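PDB 6RIY: replicative DNA helicase from Mycobacterium chimaera, which carries the MchDnaB-1 intein, a protein-splicing element of the Hedgehog/intein fold that probably excises itself and joins the flanking helicase segments. Local coordinates for residues L26-V37 / V125-L135. Numbering follows the deposited sequence.
Sequences LLGADGKPTRVV and VEVDNPAHLYL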
# COMPACT_ATOMS: atom_id res chain seq x y z
N LEU A 26 -1.47 12.40 2.00
CA LEU A 26 -1.36 11.40 0.96
C LEU A 26 -2.62 11.50 0.09
O LEU A 26 -3.36 12.49 0.18
CB LEU A 26 -1.18 10.00 1.56
CG LEU A 26 0.02 9.77 2.49
CD1 LEU A 26 -0.07 8.41 3.17
CD2 LEU A 26 1.34 9.93 1.74
N LEU A 27 -2.89 10.48 -0.72
CA LEU A 27 -4.09 10.45 -1.54
C LEU A 27 -4.95 9.26 -1.14
O LEU A 27 -4.45 8.14 -1.00
CB LEU A 27 -3.76 10.34 -3.03
CG LEU A 27 -2.87 11.45 -3.58
CD1 LEU A 27 -2.67 11.22 -5.09
CD2 LEU A 27 -3.48 12.82 -3.31
N GLY A 28 -6.25 9.50 -0.98
CA GLY A 28 -7.18 8.41 -0.75
C GLY A 28 -7.51 7.65 -2.02
O GLY A 28 -7.04 7.96 -3.11
N ALA A 29 -8.38 6.65 -1.86
CA ALA A 29 -8.77 5.82 -2.99
C ALA A 29 -9.51 6.61 -4.06
O ALA A 29 -9.57 6.17 -5.21
CB ALA A 29 -9.63 4.65 -2.52
N ASP A 30 -10.08 7.76 -3.71
CA ASP A 30 -10.78 8.58 -4.68
C ASP A 30 -9.86 9.54 -5.42
O ASP A 30 -10.34 10.33 -6.24
CB ASP A 30 -11.91 9.38 -4.00
CG ASP A 30 -11.42 10.17 -2.77
OD1 ASP A 30 -10.22 10.12 -2.43
OD2 ASP A 30 -12.26 10.85 -2.15
N GLY A 31 -8.55 9.48 -5.17
CA GLY A 31 -7.60 10.38 -5.78
C GLY A 31 -7.46 11.73 -5.12
O GLY A 31 -6.66 12.55 -5.57
N LYS A 32 -8.24 11.99 -4.05
CA LYS A 32 -8.24 13.24 -3.31
C LYS A 32 -7.30 13.16 -2.12
O LYS A 32 -6.97 12.07 -1.65
CB LYS A 32 -9.66 13.56 -2.84
CG LYS A 32 -10.63 13.86 -3.97
CD LYS A 32 -12.05 14.06 -3.43
CE LYS A 32 -13.02 14.46 -4.54
NZ LYS A 32 -12.83 15.88 -4.97
N PRO A 33 -6.86 14.30 -1.60
CA PRO A 33 -5.95 14.29 -0.45
C PRO A 33 -6.58 13.63 0.77
O PRO A 33 -7.80 13.70 0.98
CB PRO A 33 -5.66 15.78 -0.20
CG PRO A 33 -5.93 16.44 -1.51
CD PRO A 33 -7.07 15.67 -2.13
N THR A 34 -5.74 12.97 1.57
CA THR A 34 -6.14 12.42 2.86
C THR A 34 -5.00 12.63 3.84
O THR A 34 -3.82 12.52 3.48
CB THR A 34 -6.53 10.93 2.74
OG1 THR A 34 -7.14 10.48 3.96
CG2 THR A 34 -5.33 10.05 2.42
N ARG A 35 -5.34 12.97 5.08
CA ARG A 35 -4.33 13.36 6.06
C ARG A 35 -3.83 12.15 6.83
O ARG A 35 -4.59 11.25 7.16
CB ARG A 35 -4.91 14.40 7.02
CG ARG A 35 -3.94 14.99 8.04
CD ARG A 35 -4.70 15.91 8.98
NE ARG A 35 -3.84 16.62 9.91
CZ ARG A 35 -3.38 16.10 11.05
NH1 ARG A 35 -3.68 14.86 11.38
NH2 ARG A 35 -2.60 16.83 11.84
N VAL A 36 -2.53 12.14 7.12
CA VAL A 36 -1.95 11.08 7.93
C VAL A 36 -2.24 11.40 9.39
O VAL A 36 -1.89 12.48 9.87
CB VAL A 36 -0.44 10.96 7.65
CG1 VAL A 36 0.22 9.94 8.56
CG2 VAL A 36 -0.23 10.60 6.17
N VAL A 37 -2.92 10.48 10.07
CA VAL A 37 -3.26 10.71 11.47
C VAL A 37 -2.30 9.99 12.42
O VAL A 37 -2.24 10.35 13.60
CB VAL A 37 -4.72 10.30 11.77
CG1 VAL A 37 -5.69 11.18 11.00
CG2 VAL A 37 -4.96 8.85 11.42
N VAL A 125 1.08 3.61 8.30
CA VAL A 125 0.42 4.89 8.51
C VAL A 125 -1.06 4.61 8.77
O VAL A 125 -1.61 3.59 8.37
CB VAL A 125 0.57 5.83 7.29
CG1 VAL A 125 2.04 6.13 7.02
CG2 VAL A 125 -0.09 5.22 6.05
N GLU A 126 -1.70 5.55 9.46
CA GLU A 126 -3.15 5.61 9.50
C GLU A 126 -3.60 6.91 8.84
O GLU A 126 -2.94 7.94 8.99
CB GLU A 126 -3.68 5.50 10.92
CG GLU A 126 -3.10 4.31 11.68
CD GLU A 126 -3.72 4.10 13.05
OE1 GLU A 126 -4.96 4.22 13.17
OE2 GLU A 126 -2.97 3.81 14.01
N VAL A 127 -4.71 6.87 8.12
CA VAL A 127 -5.17 8.04 7.38
C VAL A 127 -6.60 8.36 7.77
O VAL A 127 -7.31 7.54 8.36
CB VAL A 127 -5.04 7.85 5.86
CG1 VAL A 127 -3.55 7.77 5.48
CG2 VAL A 127 -5.77 6.59 5.44
N ASP A 128 -7.03 9.59 7.45
CA ASP A 128 -8.26 10.12 8.01
C ASP A 128 -9.47 9.91 7.11
O ASP A 128 -10.48 10.60 7.27
CB ASP A 128 -8.09 11.61 8.35
CG ASP A 128 -8.15 12.51 7.13
OD1 ASP A 128 -8.00 12.02 5.98
OD2 ASP A 128 -8.35 13.72 7.33
N ASN A 129 -9.42 8.97 6.22
CA ASN A 129 -10.65 8.71 5.50
C ASN A 129 -11.27 7.41 5.99
O ASN A 129 -10.56 6.49 6.41
CB ASN A 129 -10.42 8.65 3.98
CG ASN A 129 -9.49 7.54 3.57
OD1 ASN A 129 -9.92 6.41 3.35
ND2 ASN A 129 -8.21 7.86 3.43
N PRO A 130 -12.60 7.30 5.97
CA PRO A 130 -13.25 6.14 6.59
C PRO A 130 -12.93 4.82 5.91
O PRO A 130 -13.00 3.77 6.57
CB PRO A 130 -14.75 6.49 6.50
CG PRO A 130 -14.86 7.53 5.46
CD PRO A 130 -13.58 8.32 5.54
N ALA A 131 -12.59 4.83 4.62
CA ALA A 131 -12.23 3.58 3.97
C ALA A 131 -10.86 3.06 4.40
O ALA A 131 -10.52 1.92 4.06
CB ALA A 131 -12.24 3.76 2.44
N HIS A 132 -10.08 3.86 5.15
CA HIS A 132 -8.70 3.49 5.50
C HIS A 132 -7.88 3.11 4.27
O HIS A 132 -7.14 2.13 4.28
CB HIS A 132 -8.65 2.33 6.51
CG HIS A 132 -9.41 2.56 7.78
ND1 HIS A 132 -10.10 3.72 8.05
CD2 HIS A 132 -9.58 1.77 8.86
CE1 HIS A 132 -10.67 3.63 9.24
NE2 HIS A 132 -10.37 2.45 9.75
N LEU A 133 -8.01 3.89 3.19
CA LEU A 133 -7.29 3.60 1.96
C LEU A 133 -6.37 4.74 1.58
O LEU A 133 -6.69 5.91 1.79
CB LEU A 133 -8.26 3.33 0.80
CG LEU A 133 -9.05 2.04 0.91
CD1 LEU A 133 -10.11 1.99 -0.18
CD2 LEU A 133 -8.11 0.84 0.80
N TYR A 134 -5.23 4.40 0.97
CA TYR A 134 -4.36 5.41 0.37
C TYR A 134 -3.69 4.78 -0.85
O TYR A 134 -3.66 3.56 -0.99
CB TYR A 134 -3.33 5.97 1.37
CG TYR A 134 -2.28 5.00 1.91
CD1 TYR A 134 -2.56 4.19 3.00
CD2 TYR A 134 -1.00 4.91 1.34
CE1 TYR A 134 -1.62 3.32 3.50
CE2 TYR A 134 -0.06 4.04 1.84
CZ TYR A 134 -0.37 3.24 2.92
OH TYR A 134 0.55 2.37 3.45
N LEU A 135 -3.16 5.64 -1.73
CA LEU A 135 -2.53 5.15 -2.95
C LEU A 135 -1.03 4.94 -2.74
O LEU A 135 -0.38 5.73 -2.06
CB LEU A 135 -2.73 6.14 -4.10
CG LEU A 135 -4.18 6.54 -4.36
CD1 LEU A 135 -4.26 7.44 -5.60
CD2 LEU A 135 -5.01 5.26 -4.54
O HOH W 1 -0.95 8.39 -1.36
O HOH W 2 -9.96 6.32 0.43
O HOH W 3 -9.97 12.14 3.13
O HOH W 4 -8.10 14.64 4.91
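V125 packs through CB against CG1 of V36 (4.3 Å), the start of an apolar row that V127 CG1 extends by approaching both V36 CG2 and L26 CD1. E126 O accepts from V37 N at 2.8 Å. V36 and V127 then form an antiparallel non-hydrogen-bonded pair, CA to CA 4.5 Å, although the directions of segments 33-37 and 125-127 lie 132° apart, well short of antiparallel. In the Hedgehog/intein fold, this contact joins the sheet containing 25-27, 33-39 and 122-127 to the C-terminal hairpin 133-136/141-144, which leads to the chain end. Beyond V127 a weak backbone bond, D128 N to R35 O, persists, and the side chains of D128 and N129 add to the pairing. D128 OD1 accepts from T34 OG1 at 2.7 Å, nearly in line with its C-O bond, and also from R35 N, which comes from above the carboxylate plane. The T34 torsion (chi1 -170°), with OG1 opposite the backbone N, brings the hydroxyl within reach of both D128 and N129. N129 ND2 completes the relay, donating to T34 OG1 at 2.9 Å along an almost straight line (174°) in its own amide plane. Its other bonds, ND2 to L133 O and L133 N to OD1, tie the amide across the type I turn N129-H132 and fix its rotation. L133 follows, resting CD1 on A29 CB at 3.6 Å. Y134 lies alongside L26, pointing the same way, while L8 and M17 also touch its side chain. Finally, L135 N donates to L27 O (2.9 Å), water 1 bridges L135 O to L27 N, and the L135 side chain lies across L27 CB, with CG against G28 O.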